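Local coordinates for cell envelope-related transcriptional attenuator domain-containing protein (Eubacterium siraeum, PDB 4OBM), which is of uncharacterised function but belongs to the LytR-CpsA-Psr family and may, as in relatives, take part in attaching polymers to the bacterial cell wall, at residues 194-197 / 198-202; 99-102 / 103-106. All blocks are in the same frame, centred on the assembly; numbering follows the deposited sequence.

Contact 1 (194-197 / 198-202); sequences NFII and NFTNT
Ile196 O, near the C-terminal end of helix 186-199, takes two hydrogen bonds from Thr200. The hydroxyl OG1 of Thr200 gives the short one, 2.6 Å to Ile196 O. Thr200 N gives the other, and the two donors reach the oxygen from opposite faces of its carbonyl plane. The hydroxyl gets there because OG1 lies between the backbone N and the carbonyl carbon (chi1 75°). Thr200 is the first residue after the helix to leave helical geometry, and its side chain still bonds back to the last turn. Thr202 CG2 packs 3.4 Å from the same Ile196 O. Two residues earlier, Asn194 O is also gripped twice, by Asn198 N and by the side-chain amide, with Asn198 ND2 2.6 Å from Asn194 O. That oxygen lies close to the amide plane of Asn198. On another side, Phe195 CE1 touches Phe199 CB at 3.7 Å. The two rings are near parallel, planes at 21°, but slid apart with little overlap. Phe195 also reaches helix 102-112, against Thr104, Glu107 and Met111. Ile196 rests on Ile98 and Phe100 of strand 94-100. Thr202 OG1 hydrogen-bonds to Tyr97 O and Ile204 N, at the far end of edge strand 201-202.

Contact 2 (99-102 / 103-106); sequences RFTK and STLT
Thr104 and Thr101 form a capping box at the start of helix 102-112. Each side chain bonds to the other's backbone NH. Followed outward, Thr104 CB lies 3.9 Å from Thr101 OG1. The chain then forks. The methyl CG2 packs beside Thr101 OG1. The hydroxyl OG1 sits between the backbone N and the carbonyl carbon (chi1 68°), which turns it back toward Thr101 N. There Thr104 OG1 accepts from Thr101 N at 3.0 Å, with a nearly straight N-H...O angle of 167°. It also lies at the edge of the Phe100 ring, near its plane. A water joins Thr104 OG1, at 2.8 Å, to Arg99 O. In return, Thr101 OG1, at the N-cap, accepts from Thr104 N at 3.1 Å. A valine at Thr104 would probably leave Thr101 N and the water without their shared oxygen, and so weaken the tie between the chain leaving the strand and the first turn of the helix. Leu105 CD1 lies over the centre of one Phe100 ring face, 4.0 Å from the centroid, a CH-pi contact. Further on, Thr106 OG1 and Thr106 N both donate to Lys102 O, from opposite faces of its plane; the hydroxyl bond is short, Thr106 OG1 to Lys102 O 2.5 Å. Around this turn, Phe100 and Leu105 pack on Leu30 of strand 24-30. Thr106 meets helix 145-152 at Ala145, Glu146 and Tyr149. Thr104 touches Thr200, just beyond helix 186-199, and Arg99 pairs with Glu79 of helix 70-90.

Overall arrangement
Contact 2 precedes contact 1 along the chain. Their centres are about 10 Å apart, and the two touch directly. Contact 2 turns out of strand 94-100 into helix 102-112. Contact 1 leaves helix 186-199 for strand 201-202, which runs antiparallel beside strand 94-100. Asn201 O lies 2.8 Å from Arg99 N, a probable hydrogen bond between these strands. Helix 186-199 packs on both parts of contact 2: Phe195 CE2 is 3.5 Å from Thr104 O of the helix, and Ile196 CD1 is 3.8 Å from Phe100 CE1 of the strand. The side chains of Ile196 and Phe100 each come within about 4 Å of a pentaethylene glycol, probably from the crystallisation liquor, which may mark a pocket here.

Contact 1 (194-197 / 198-202)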
loop_
_atom_site.group_PDB
_atom_site.type_symbol
_atom_site.label_atom_id
_atom_site.label_comp_id
_atom_site.label_asym_id
_atom_site.label_seq_id
_atom_site.Cartn_x
_atom_site.Cartn_y
_atom_site.Cartn_z
ATOM N N ASN A 194 12.081 -3.832 -12.212
ATOM C CA ASN A 194 12.147 -3.836 -13.671
ATOM C C ASN A 194 10.719 -4.015 -14.228
ATOM O O ASN A 194 10.356 -3.327 -15.186
ATOM C CB ASN A 194 13.109 -4.905 -14.191
ATOM C CG ASN A 194 13.214 -4.981 -15.698
ATOM O OD1 ASN A 194 12.676 -5.898 -16.321
ATOM N ND2 ASN A 194 13.906 -4.022 -16.319
ATOM N N PHE A 195 9.892 -4.877 -13.580
ATOM C CA PHE A 195 8.488 -5.102 -13.958
ATOM C C PHE A 195 7.614 -3.841 -13.670
ATOM O O PHE A 195 6.790 -3.470 -14.505
ATOM C CB PHE A 195 7.888 -6.339 -13.228
ATOM C CG PHE A 195 6.405 -6.489 -13.488
ATOM C CD1 PHE A 195 5.942 -6.966 -14.708
ATOM C CD2 PHE A 195 5.472 -6.112 -12.529
ATOM C CE1 PHE A 195 4.568 -7.050 -14.968
ATOM C CE2 PHE A 195 4.100 -6.188 -12.797
ATOM C CZ PHE A 195 3.662 -6.696 -13.998
ATOM N N ILE A 196 7.770 -3.226 -12.471
ATOM C CA ILE A 196 7.007 -2.031 -12.090
ATOM C C ILE A 196 7.225 -0.892 -13.116
ATOM O O ILE A 196 6.255 -0.361 -13.650
ATOM C CB ILE A 196 7.372 -1.576 -10.640
ATOM C CG1 ILE A 196 6.947 -2.607 -9.548
ATOM C CG2 ILE A 196 6.925 -0.125 -10.328
ATOM C CD1 ILE A 196 5.420 -3.041 -9.483
ATOM N N ILE A 197 8.492 -0.551 -13.395
ATOM C CA ILE A 197 8.884 0.550 -14.275
ATOM C C ILE A 197 8.421 0.308 -15.719
ATOM O O ILE A 197 7.978 1.260 -16.374
ATOM C CB ILE A 197 10.427 0.789 -14.168
ATOM C CG1 ILE A 197 10.769 1.425 -12.794
ATOM C CG2 ILE A 197 11.003 1.654 -15.326
ATOM C CD1 ILE A 197 12.232 1.445 -12.448
ATOM N N ASN A 198 8.480 -0.957 -16.197
ATOM C CA ASN A 198 8.184 -1.244 -17.589
ATOM C C ASN A 198 6.749 -1.640 -17.899
ATOM O O ASN A 198 6.364 -1.505 -19.053
ATOM C CB ASN A 198 9.146 -2.317 -18.146
ATOM C CG ASN A 198 10.593 -1.865 -18.226
ATOM O OD1 ASN A 198 10.995 -1.112 -19.113
ATOM N ND2 ASN A 198 11.420 -2.301 -17.293
ATOM N N PHE A 199 5.960 -2.141 -16.944
ATOM C CA PHE A 199 4.631 -2.624 -17.329
ATOM C C PHE A 199 3.464 -2.041 -16.512
ATOM O O PHE A 199 2.304 -2.323 -16.825
ATOM C CB PHE A 199 4.611 -4.172 -17.306
ATOM C CG PHE A 199 5.522 -4.746 -18.376
ATOM C CD1 PHE A 199 5.102 -4.830 -19.699
ATOM C CD2 PHE A 199 6.835 -5.111 -18.077
ATOM C CE1 PHE A 199 5.960 -5.314 -20.691
ATOM C CE2 PHE A 199 7.693 -5.587 -19.073
ATOM C CZ PHE A 199 7.246 -5.697 -20.370
ATOM N N THR A 200 3.752 -1.203 -15.515
ATOM C CA THR A 200 2.681 -0.598 -14.747
ATOM C C THR A 200 2.610 0.893 -15.064
ATOM O O THR A 200 3.592 1.477 -15.515
ATOM C CB THR A 200 2.842 -0.854 -13.232
ATOM O OG1 THR A 200 3.872 -0.020 -12.696
ATOM C CG2 THR A 200 3.083 -2.319 -12.891
ATOM N N ASN A 201 1.445 1.506 -14.809
ATOM C CA ASN A 201 1.240 2.939 -14.933
ATOM C C ASN A 201 1.887 3.579 -13.689
ATOM O O ASN A 201 1.320 3.516 -12.606
ATOM C CB ASN A 201 -0.261 3.251 -15.040
ATOM C CG ASN A 201 -0.611 4.701 -15.294
ATOM O OD1 ASN A 201 0.179 5.631 -15.086
ATOM N ND2 ASN A 201 -1.830 4.927 -15.736
ATOM N N THR A 202 3.101 4.126 -13.829
ATOM C CA THR A 202 3.806 4.683 -12.671
ATOM C C THR A 202 4.678 5.886 -13.055
ATOM O O THR A 202 5.025 6.040 -14.222
ATOM C CB THR A 202 4.648 3.560 -11.970
ATOM O OG1 THR A 202 5.286 4.088 -10.813
ATOM C CG2 THR A 202 5.693 2.905 -12.889
#

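Contact 2 (99-102 / 103-106)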
loop_
_atom_site.group_PDB
_atom_site.type_symbol
_atom_site.label_atom_id
_atom_site.label_comp_id
_atom_site.label_asym_id
_atom_site.label_seq_id
_atom_site.Cartn_x
_atom_site.Cartn_y
_atom_site.Cartn_z
ATOM N N ARG A 99 -0.207 2.670 -10.468
ATOM C CA ARG A 99 -1.581 2.249 -10.723
ATOM C C ARG A 99 -1.513 0.880 -11.342
ATOM O O ARG A 99 -1.019 0.726 -12.464
ATOM C CB ARG A 99 -2.383 3.227 -11.608
ATOM C CG ARG A 99 -3.759 2.647 -11.989
ATOM C CD ARG A 99 -4.430 3.406 -13.112
ATOM N NE ARG A 99 -4.672 4.779 -12.697
ATOM C CZ ARG A 99 -5.429 5.648 -13.344
ATOM N NH1 ARG A 99 -6.055 5.292 -14.464
ATOM N NH2 ARG A 99 -5.573 6.876 -12.879
ATOM N N PHE A 100 -1.968 -0.119 -10.585
ATOM C CA PHE A 100 -2.015 -1.498 -11.043
ATOM C C PHE A 100 -3.297 -1.736 -11.786
ATOM O O PHE A 100 -4.250 -0.990 -11.601
ATOM C CB PHE A 100 -1.943 -2.472 -9.845
ATOM C CG PHE A 100 -0.608 -2.534 -9.150
ATOM C CD1 PHE A 100 0.433 -3.297 -9.673
ATOM C CD2 PHE A 100 -0.401 -1.861 -7.948
ATOM C CE1 PHE A 100 1.671 -3.345 -9.035
ATOM C CE2 PHE A 100 0.839 -1.918 -7.306
ATOM C CZ PHE A 100 1.863 -2.663 -7.850
ATOM N N THR A 101 -3.334 -2.798 -12.595
ATOM C CA THR A 101 -4.561 -3.280 -13.221
ATOM C C THR A 101 -4.774 -4.704 -12.700
ATOM O O THR A 101 -3.879 -5.243 -12.023
ATOM C CB THR A 101 -4.487 -3.223 -14.740
ATOM O OG1 THR A 101 -3.495 -4.167 -15.145
ATOM C CG2 THR A 101 -4.209 -1.794 -15.284
ATOM N N LYS A 102 -5.903 -5.353 -13.054
ATOM C CA LYS A 102 -6.092 -6.745 -12.620
ATOM C C LYS A 102 -4.904 -7.583 -13.093
ATOM O O LYS A 102 -4.339 -8.358 -12.320
ATOM C CB LYS A 102 -7.425 -7.326 -13.138
ATOM C CG LYS A 102 -7.558 -8.830 -12.967
ATOM C CD LYS A 102 -8.904 -9.314 -13.363
ATOM C CE LYS A 102 -8.995 -10.822 -13.225
ATOM N NZ LYS A 102 -10.389 -11.299 -13.422
ATOM N N SER A 103 -4.500 -7.348 -14.352
ATOM C CA SER A 103 -3.418 -8.030 -15.043
ATOM C C SER A 103 -2.028 -7.782 -14.402
ATOM O O SER A 103 -1.317 -8.750 -14.127
ATOM C CB SER A 103 -3.406 -7.607 -16.511
ATOM O OG SER A 103 -2.407 -8.298 -17.237
ATOM N N THR A 104 -1.637 -6.506 -14.184
ATOM C CA THR A 104 -0.299 -6.201 -13.664
ATOM C C THR A 104 -0.146 -6.596 -12.174
ATOM O O THR A 104 0.909 -7.131 -11.817
ATOM C CB THR A 104 0.143 -4.754 -13.958
ATOM O OG1 THR A 104 -0.633 -3.821 -13.215
ATOM C CG2 THR A 104 0.097 -4.422 -15.444
ATOM N N LEU A 105 -1.183 -6.402 -11.333
ATOM C CA LEU A 105 -1.136 -6.809 -9.920
ATOM C C LEU A 105 -1.026 -8.358 -9.776
ATOM O O LEU A 105 -0.286 -8.834 -8.920
ATOM C CB LEU A 105 -2.365 -6.288 -9.133
ATOM C CG LEU A 105 -2.281 -6.402 -7.582
ATOM C CD1 LEU A 105 -0.873 -5.996 -7.025
ATOM C CD2 LEU A 105 -3.374 -5.598 -6.903
ATOM N N THR A 106 -1.761 -9.128 -10.610
ATOM C CA THR A 106 -1.740 -10.593 -10.572
ATOM C C THR A 106 -0.351 -11.081 -10.997
ATOM O O THR A 106 0.198 -12.004 -10.382
ATOM C CB THR A 106 -2.860 -11.163 -11.457
ATOM O OG1 THR A 106 -4.106 -10.563 -11.074
ATOM C CG2 THR A 106 -2.957 -12.683 -11.388
HETATM O O HOH W 1 -0.568 -1.216 -14.243
#